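4-methyl-5(B-hydroxyethyl)-thiazole monophosphate biosynthesis enzyme (Vibrio cholerae O1 biovar El Tor, PDB 3OT1) is of unknown function but belongs to the DJ-1 superfamily and may take part in the biosynthesis of thiazole monophosphate. Local coordinates at residues 148-153 with 157-162; 170-175 with 201-206; 48-51 with 57-60. One frame throughout, in Å; residues are numbered along the deposited sequence.

Contact 1 of 3, residues 148-153 with 157-162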
loop_
_atom_site.group_PDB
_atom_site.type_symbol
_atom_site.label_atom_id
_atom_site.label_comp_id
_atom_site.label_asym_id
_atom_site.label_seq_id
_atom_site.Cartn_x
_atom_site.Cartn_y
_atom_site.Cartn_z
ATOM N N ARG A 148 -6.983 13.608 -9.218
ATOM C CA ARG A 148 -6.307 12.527 -8.507
ATOM C C ARG A 148 -6.314 11.244 -9.331
ATOM O O ARG A 148 -5.308 10.521 -9.323
ATOM C CB ARG A 148 -6.955 12.292 -7.136
ATOM C CG ARG A 148 -6.768 13.456 -6.171
ATOM C CD ARG A 148 -7.524 13.270 -4.887
ATOM N NE ARG A 148 -6.979 12.202 -4.075
ATOM C CZ ARG A 148 -5.912 12.310 -3.285
ATOM N NH1 ARG A 148 -5.256 13.456 -3.170
ATOM N NH2 ARG A 148 -5.536 11.257 -2.591
ATOM N N VAL A 149 -7.422 10.967 -10.024
ATOM C CA VAL A 149 -7.565 9.858 -10.962
ATOM C C VAL A 149 -8.194 10.420 -12.247
ATOM O O VAL A 149 -9.240 11.037 -12.196
ATOM C CB VAL A 149 -8.464 8.749 -10.378
ATOM C CG1 VAL A 149 -8.647 7.603 -11.360
ATOM C CG2 VAL A 149 -7.913 8.213 -9.049
ATOM N N CYS A 150 -7.502 10.222 -13.359
ATOM C CA CYS A 150 -7.919 10.714 -14.660
ATOM C C CYS A 150 -8.181 9.555 -15.629
ATOM O O CYS A 150 -7.270 8.759 -15.916
ATOM C CB CYS A 150 -6.831 11.613 -15.236
ATOM S SG CYS A 150 -7.145 12.173 -16.942
ATOM N N TYR A 151 -9.399 9.442 -16.148
ATOM C CA TYR A 151 -9.733 8.484 -17.182
ATOM C C TYR A 151 -9.927 9.204 -18.510
ATOM O O TYR A 151 -10.662 10.185 -18.583
ATOM C CB TYR A 151 -10.995 7.703 -16.817
ATOM C CG TYR A 151 -11.334 6.663 -17.865
ATOM C CD1 TYR A 151 -10.394 5.711 -18.244
ATOM C CD2 TYR A 151 -12.575 6.617 -18.483
ATOM C CE1 TYR A 151 -10.656 4.750 -19.201
ATOM C CE2 TYR A 151 -12.859 5.624 -19.436
ATOM C CZ TYR A 151 -11.883 4.706 -19.783
ATOM O OH TYR A 151 -12.090 3.743 -20.737
ATOM N N TYR A 152 -9.230 8.717 -19.529
ATOM C CA TYR A 152 -9.343 9.234 -20.889
ATOM C C TYR A 152 -9.859 8.095 -21.783
ATOM O O TYR A 152 -9.119 7.217 -22.217
ATOM C CB TYR A 152 -7.994 9.770 -21.375
ATOM C CG TYR A 152 -8.066 10.433 -22.709
ATOM C CD1 TYR A 152 -8.741 11.634 -22.868
ATOM C CD2 TYR A 152 -7.483 9.855 -23.828
ATOM C CE1 TYR A 152 -8.821 12.252 -24.112
ATOM C CE2 TYR A 152 -7.552 10.479 -25.059
ATOM C CZ TYR A 152 -8.223 11.666 -25.192
ATOM O OH TYR A 152 -8.286 12.264 -26.437
ATOM N N ALA A 153 -11.163 8.108 -22.028
ATOM C CA ALA A 153 -11.837 6.968 -22.622
ATOM C C ALA A 153 -11.382 6.692 -24.050
ATOM O O ALA A 153 -11.287 5.545 -24.447
ATOM C CB ALA A 153 -13.352 7.159 -22.580
ATOM N N LEU A 157 -7.354 4.862 -21.274
ATOM C CA LEU A 157 -6.189 5.178 -20.448
ATOM C C LEU A 157 -6.604 5.732 -19.088
ATOM O O LEU A 157 -7.350 6.701 -18.986
ATOM C CB LEU A 157 -5.307 6.220 -21.157
ATOM C CG LEU A 157 -4.071 6.642 -20.371
ATOM C CD1 LEU A 157 -3.077 5.494 -20.257
ATOM C CD2 LEU A 157 -3.430 7.894 -20.972
ATOM N N LEU A 158 -6.097 5.117 -18.023
ATOM C CA LEU A 158 -6.363 5.577 -16.666
ATOM C C LEU A 158 -5.036 5.990 -16.043
ATOM O O LEU A 158 -4.097 5.184 -16.031
ATOM C CB LEU A 158 -6.974 4.447 -15.844
ATOM C CG LEU A 158 -7.385 4.820 -14.410
ATOM C CD1 LEU A 158 -8.597 5.780 -14.427
ATOM C CD2 LEU A 158 -7.675 3.554 -13.605
ATOM N N THR A 159 -4.950 7.210 -15.528
ATOM C CA THR A 159 -3.754 7.625 -14.846
ATOM C C THR A 159 -4.066 8.208 -13.471
ATOM O O THR A 159 -5.189 8.598 -13.171
ATOM C CB THR A 159 -2.933 8.629 -15.689
ATOM O OG1 THR A 159 -3.757 9.739 -16.049
ATOM C CG2 THR A 159 -2.338 7.954 -16.898
ATOM N N SER A 160 -3.039 8.232 -12.619
ATOM C CA SER A 160 -3.211 8.734 -11.273
ATOM C C SER A 160 -1.869 9.238 -10.740
ATOM O O SER A 160 -0.846 9.092 -11.383
ATOM C CB SER A 160 -3.834 7.654 -10.399
ATOM O OG SER A 160 -4.240 8.091 -9.121
ATOM N N GLN A 161 -1.877 9.858 -9.573
ATOM C CA GLN A 161 -0.774 10.711 -9.131
ATOM C C GLN A 161 0.284 10.119 -8.204
ATOM O O GLN A 161 1.443 10.444 -8.371
ATOM C CB GLN A 161 -1.342 11.973 -8.478
ATOM C CG GLN A 161 -2.170 12.834 -9.439
ATOM C CD GLN A 161 -2.402 14.215 -8.906
ATOM O OE1 GLN A 161 -1.765 14.648 -7.935
ATOM N NE2 GLN A 161 -3.274 14.955 -9.569
ATOM N N GLY A 162 -0.051 9.320 -7.206
ATOM C CA GLY A 162 0.981 8.965 -6.241
ATOM C C GLY A 162 0.522 7.960 -5.223
ATOM O O GLY A 162 -0.579 7.406 -5.293
HETATM O O HOH W 1 -5.377 9.374 -18.289
#
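Cys150 and Thr159 face each other as a hydrogen-bonded antiparallel pair in the hairpin formed by strands 149-152 and 157-160. The backbone bonds come first. Cys150 N gives its proton almost straight (174°) to Thr159 O at 2.8 Å, and Thr159 N answers to Cys150 O. The next such pair repeats the exchange less evenly: Tyr152 N reaches Leu157 O at 2.8 Å, but Leu157 N lies 3.1 Å from Tyr152 O.

Side-chain polarity extends this ladder at the Ser160 end. With OG anti to its own backbone N (chi1 -171°), Ser160 directs the hydroxyl across the strands, and OG donates to Arg148 O at 2.7 Å; Ser160 OG is also hydrogen-bonded with Thr165 OG1. On the face carrying Cys150 and Thr159, a water sits 2.8 Å from Thr159 OG1, which is also held by Thr130 N.

The face that bears Ser160 also carries the apolar contacts of Val149, Tyr151 and Leu158. Here Leu158 CD1 serves both neighbours on the other strand, meeting Val149 CG1 at 3.6 Å, where the two side chains slant across each other, and Tyr151 CB at 3.9 Å. Helix 166-178 packs on this face through Ala172, Met173 and Leu176, while Leu157 and Thr159 turn the other way, toward helix 113-119.

The chemistry implies a division of labour: backbone bonds fix the register, Val149 and Leu158 meet across the strands on the face where helix 166-178 packs, and the serine hydroxyl carries the pairing one step beyond the last backbone bond, to a carbonyl outside the strand.

Contact 2 of 3, residues 170-175 with 201-206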
loop_
_atom_site.group_PDB
_atom_site.type_symbol
_atom_site.label_atom_id
_atom_site.label_comp_id
_atom_site.label_asym_id
_atom_site.label_seq_id
_atom_site.Cartn_x
_atom_site.Cartn_y
_atom_site.Cartn_z
ATOM N N ALA A 170 -6.770 2.074 -8.045
ATOM C CA ALA A 170 -7.090 0.662 -8.175
ATOM C C ALA A 170 -8.614 0.424 -8.154
ATOM O O ALA A 170 -9.122 -0.397 -8.922
ATOM C CB ALA A 170 -6.382 -0.143 -7.111
ATOM N N LEU A 171 -9.323 1.134 -7.293
ATOM C CA LEU A 171 -10.775 1.020 -7.240
ATOM C C LEU A 171 -11.421 1.532 -8.526
ATOM O O LEU A 171 -12.394 0.934 -8.997
ATOM C CB LEU A 171 -11.317 1.734 -6.012
ATOM C CG LEU A 171 -10.956 1.037 -4.688
ATOM C CD1 LEU A 171 -11.150 1.998 -3.509
ATOM C CD2 LEU A 171 -11.695 -0.281 -4.487
ATOM N N ALA A 172 -10.887 2.603 -9.106
ATOM C CA ALA A 172 -11.383 3.092 -10.397
ATOM C C ALA A 172 -11.154 2.051 -11.491
ATOM O O ALA A 172 -12.005 1.869 -12.364
ATOM C CB ALA A 172 -10.679 4.390 -10.766
HETATM N N MSE A 173 -10.017 1.362 -11.452
HETATM C CA MSE A 173 -9.779 0.272 -12.392
HETATM C C MSE A 173 -10.863 -0.789 -12.292
HETATM O O MSE A 173 -11.383 -1.251 -13.301
HETATM C CB MSE A 173 -8.435 -0.410 -12.141
HETATM C CG MSE A 173 -7.186 0.322 -12.542
HETATM SE SE MSE A 173 -5.605 -0.742 -12.322
HETATM C CE MSE A 173 -6.151 -1.808 -13.414
ATOM N N ILE A 174 -11.199 -1.181 -11.079
ATOM C CA ILE A 174 -12.277 -2.147 -10.879
ATOM C C ILE A 174 -13.590 -1.631 -11.446
ATOM O O ILE A 174 -14.316 -2.372 -12.129
ATOM C CB ILE A 174 -12.438 -2.519 -9.398
ATOM C CG1 ILE A 174 -11.198 -3.245 -8.873
ATOM C CG2 ILE A 174 -13.670 -3.411 -9.184
ATOM C CD1 ILE A 174 -11.071 -3.187 -7.338
ATOM N N ALA A 175 -13.912 -0.375 -11.154
ATOM C CA ALA A 175 -15.156 0.208 -11.651
ATOM C C ALA A 175 -15.210 0.134 -13.185
ATOM O O ALA A 175 -16.259 -0.232 -13.750
ATOM C CB ALA A 175 -15.325 1.622 -11.156
ATOM N N SER A 201 -17.968 6.125 -5.836
ATOM C CA SER A 201 -19.354 5.806 -6.160
ATOM C C SER A 201 -19.856 6.651 -7.323
ATOM O O SER A 201 -20.695 6.203 -8.105
ATOM C CB SER A 201 -20.231 5.952 -4.920
ATOM O OG SER A 201 -19.884 4.933 -4.002
ATOM N N GLY A 202 -19.307 7.851 -7.485
ATOM C CA GLY A 202 -19.694 8.712 -8.597
ATOM C C GLY A 202 -18.833 8.616 -9.840
ATOM O O GLY A 202 -19.089 9.302 -10.831
ATOM N N PHE A 203 -17.816 7.755 -9.808
ATOM C CA PHE A 203 -16.775 7.755 -10.841
ATOM C C PHE A 203 -17.309 7.413 -12.226
ATOM O O PHE A 203 -16.996 8.090 -13.195
ATOM C CB PHE A 203 -15.646 6.794 -10.466
ATOM C CG PHE A 203 -14.564 6.710 -11.505
ATOM C CD1 PHE A 203 -13.747 7.789 -11.785
ATOM C CD2 PHE A 203 -14.391 5.560 -12.232
ATOM C CE1 PHE A 203 -12.774 7.688 -12.757
ATOM C CE2 PHE A 203 -13.423 5.477 -13.192
ATOM C CZ PHE A 203 -12.629 6.533 -13.445
ATOM N N ILE A 204 -18.095 6.347 -12.335
ATOM C CA ILE A 204 -18.604 5.956 -13.648
ATOM C C ILE A 204 -19.647 6.971 -14.156
ATOM O O ILE A 204 -19.670 7.295 -15.347
ATOM C CB ILE A 204 -19.175 4.526 -13.641
ATOM C CG1 ILE A 204 -18.051 3.519 -13.331
ATOM C CG2 ILE A 204 -19.844 4.210 -14.991
ATOM C CD1 ILE A 204 -16.878 3.499 -14.294
ATOM N N ASP A 205 -20.501 7.466 -13.258
ATOM C CA ASP A 205 -21.484 8.489 -13.633
ATOM C C ASP A 205 -20.803 9.717 -14.217
ATOM O O ASP A 205 -21.327 10.335 -15.160
ATOM C CB ASP A 205 -22.339 8.883 -12.428
ATOM C CG ASP A 205 -23.391 7.828 -12.071
ATOM O OD1 ASP A 205 -23.653 6.917 -12.891
ATOM O OD2 ASP A 205 -23.955 7.907 -10.959
ATOM N N ALA A 206 -19.634 10.064 -13.685
ATOM C CA ALA A 206 -18.865 11.207 -14.178
ATOM C C ALA A 206 -18.291 11.004 -15.590
ATOM O O ALA A 206 -17.755 11.953 -16.165
ATOM C CB ALA A 206 -17.747 11.551 -13.201
#
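Ala172 and Phe203 bring their CA atoms to 7.1 Å, and Ala175 and Ile204 do much the same, where helix 166-178 is met by a segment that curls helically from Phe203 on but does not form a regular helix. No hydrogen bond joins the two; small methyls on one side receive larger side chains from the other. Phe203 has CG anti to its backbone N (chi1 178°), and its ring presents a face to Ala172. The methyl CB of Ala172 lies 4.0 Å from the ring centroid, 20° off the normal, a CH-pi contact displaced toward the CE2 and CZ rim. One helical turn on, Ala175 CB is 4.2 Å from Phe203 CD2 at an oblique angle. That methyl also touches Ile204, whose CG1 lies 4.0 Å from Ala175 CB, while its tip CD1 lies 3.8 Å from Ala175 O. Phe203 also rests on Tyr151 of strand 149-152, and Ala175 meets Ala183 of helix 180-187. The result is a helix of the alpha/beta sandwich characteristic of the DJ-1/PfpI fold, packed against the sheet on one side and overlaid by the C-terminal end of the chain on another.

Contact 3 of 3, residues 48-51 with 57-60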
loop_
_atom_site.group_PDB
_atom_site.type_symbol
_atom_site.label_atom_id
_atom_site.label_comp_id
_atom_site.label_asym_id
_atom_site.label_seq_id
_atom_site.Cartn_x
_atom_site.Cartn_y
_atom_site.Cartn_z
ATOM N N LEU A 48 13.349 -12.811 -11.054
ATOM C CA LEU A 48 11.944 -12.663 -10.705
ATOM C C LEU A 48 11.688 -11.800 -9.471
ATOM O O LEU A 48 10.597 -11.251 -9.321
ATOM C CB LEU A 48 11.233 -14.008 -10.604
ATOM C CG LEU A 48 10.823 -14.666 -11.933
ATOM C CD1 LEU A 48 11.992 -14.982 -12.860
ATOM C CD2 LEU A 48 9.987 -15.903 -11.668
ATOM N N GLN A 49 12.682 -11.663 -8.605
ATOM C CA GLN A 49 12.555 -10.721 -7.504
ATOM C C GLN A 49 13.290 -9.440 -7.843
ATOM O O GLN A 49 14.408 -9.444 -8.389
ATOM C CB GLN A 49 13.090 -11.303 -6.219
ATOM C CG GLN A 49 14.573 -11.471 -6.157
ATOM C CD GLN A 49 15.039 -11.982 -4.808
ATOM O OE1 GLN A 49 14.338 -12.746 -4.130
ATOM N NE2 GLN A 49 16.217 -11.566 -4.406
ATOM N N VAL A 50 12.659 -8.327 -7.520
ATOM C CA VAL A 50 13.226 -7.013 -7.728
ATOM C C VAL A 50 13.048 -6.211 -6.460
ATOM O O VAL A 50 12.064 -6.369 -5.729
ATOM C CB VAL A 50 12.595 -6.314 -8.955
ATOM C CG1 VAL A 50 12.860 -7.137 -10.235
ATOM C CG2 VAL A 50 11.107 -6.032 -8.745
ATOM N N GLN A 51 13.974 -5.314 -6.192
ATOM C CA GLN A 51 13.915 -4.535 -4.968
ATOM C C GLN A 51 13.195 -3.225 -5.239
ATOM O O GLN A 51 13.571 -2.462 -6.135
ATOM C CB GLN A 51 15.304 -4.292 -4.412
ATOM C CG GLN A 51 15.253 -3.798 -3.002
ATOM C CD GLN A 51 16.550 -3.921 -2.249
ATOM O OE1 GLN A 51 17.650 -3.840 -2.821
ATOM N NE2 GLN A 51 16.434 -4.115 -0.935
ATOM N N TRP A 57 11.281 -6.149 -1.147
ATOM C CA TRP A 57 11.407 -7.095 -2.253
ATOM C C TRP A 57 10.049 -7.439 -2.826
ATOM O O TRP A 57 9.145 -7.814 -2.094
ATOM C CB TRP A 57 12.154 -8.354 -1.797
ATOM C CG TRP A 57 13.604 -8.074 -1.575
ATOM C CD1 TRP A 57 14.220 -7.740 -0.404
ATOM C CD2 TRP A 57 14.613 -8.015 -2.584
ATOM N NE1 TRP A 57 15.554 -7.509 -0.625
ATOM C CE2 TRP A 57 15.819 -7.659 -1.961
ATOM C CE3 TRP A 57 14.611 -8.225 -3.964
ATOM C CZ2 TRP A 57 17.034 -7.550 -2.677
ATOM C CZ3 TRP A 57 15.802 -8.098 -4.674
ATOM C CH2 TRP A 57 16.998 -7.759 -4.032
ATOM N N LEU A 58 9.940 -7.307 -4.149
ATOM C CA LEU A 58 8.752 -7.646 -4.922
ATOM C C LEU A 58 9.060 -8.925 -5.687
ATOM O O LEU A 58 9.955 -8.966 -6.503
ATOM C CB LEU A 58 8.391 -6.496 -5.865
ATOM C CG LEU A 58 8.034 -5.179 -5.191
ATOM C CD1 LEU A 58 8.038 -4.048 -6.186
ATOM C CD2 LEU A 58 6.719 -5.238 -4.429
ATOM N N THR A 59 8.307 -9.976 -5.397
ATOM C CA THR A 59 8.525 -11.285 -5.972
ATOM C C THR A 59 7.495 -11.553 -7.073
ATOM O O THR A 59 6.312 -11.784 -6.801
ATOM C CB THR A 59 8.442 -12.337 -4.868
ATOM O OG1 THR A 59 9.523 -12.124 -3.953
ATOM C CG2 THR A 59 8.537 -13.719 -5.437
ATOM N N ALA A 60 7.955 -11.480 -8.313
ATOM C CA ALA A 60 7.099 -11.721 -9.455
ATOM C C ALA A 60 6.993 -13.210 -9.741
ATOM O O ALA A 60 7.793 -14.005 -9.266
ATOM C CB ALA A 60 7.660 -11.001 -10.675
HETATM O O HOH W 2 11.796 -13.759 -4.137
HETATM O O HOH W 3 17.756 -6.347 0.997
#
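Leu58 O is approached by two groups from the facing strand: Val50 N donates to it at 3.0 Å, and the CA of Gln49 makes a CA-H...O contact with it at 3.3 Å. This is the pairing of a small antiparallel beta hairpin, strands 49-51 and 57-59, that is separate from the main sheet but packs beside it. Leu58 N closes the hydrogen-bonded pair at 2.8 Å from Val50 O, and Ala60 N continues the ladder to Leu48 O.

The two faces differ sharply. Val50 and Leu58 share the inward one, where Val50 packs on Ala43 of strand 38-43 and Leu58 on Val26 of helix 22-34. On the other, the indole of Trp57 folds over the neighbouring strand and lies between two glutamines. Gln49 has CG between its backbone N and carbonyl carbon (chi1 70°), which helps bring the amide over one indole face; its NE2 stands 3.5 Å from Trp57 CZ3, the two planes 39° apart. Over the opposite face Gln51 CB makes a CH-pi contact, 3.8 Å from the centroid of the six-membered ring and close to its normal. Beyond CB, the Gln51 amide stacks on the indole with only 21° between the planes, and Gly55 O takes a hydrogen bond from its NE2.

A neighbouring subunit touches Trp57 and Thr59 on this face, and water bridges its polar groups. One molecule donates to Gln49 OE1 at 2.7 Å and to Thr59 OG1. Another lies in the indole plane at its edge, accepting from Trp57 NE1 at 3.0 Å and, weakly, from Gln51 NE2.

In the fold
Contacts 1 and 2 adjoin, their centres 11 Å apart. Strand 157-160 is followed in the chain by helix 166-178, after a short loop, and the shared packing includes Leu158 CD2 against Met173 CG at 3.4 Å and Tyr151 CB against Phe203 CZ at 3.9 Å. Phe203 thus bears on both the strand and the helix. Contact 3 lies across the chain's centre, about 26 Å from contact 1 and 30 Å from contact 2, centre to centre. In contact 1, Ser160 shares a backbone bond with Cys111, just after strand 106-110, which probably corresponds to the nucleophile-elbow cysteine of DJ-1.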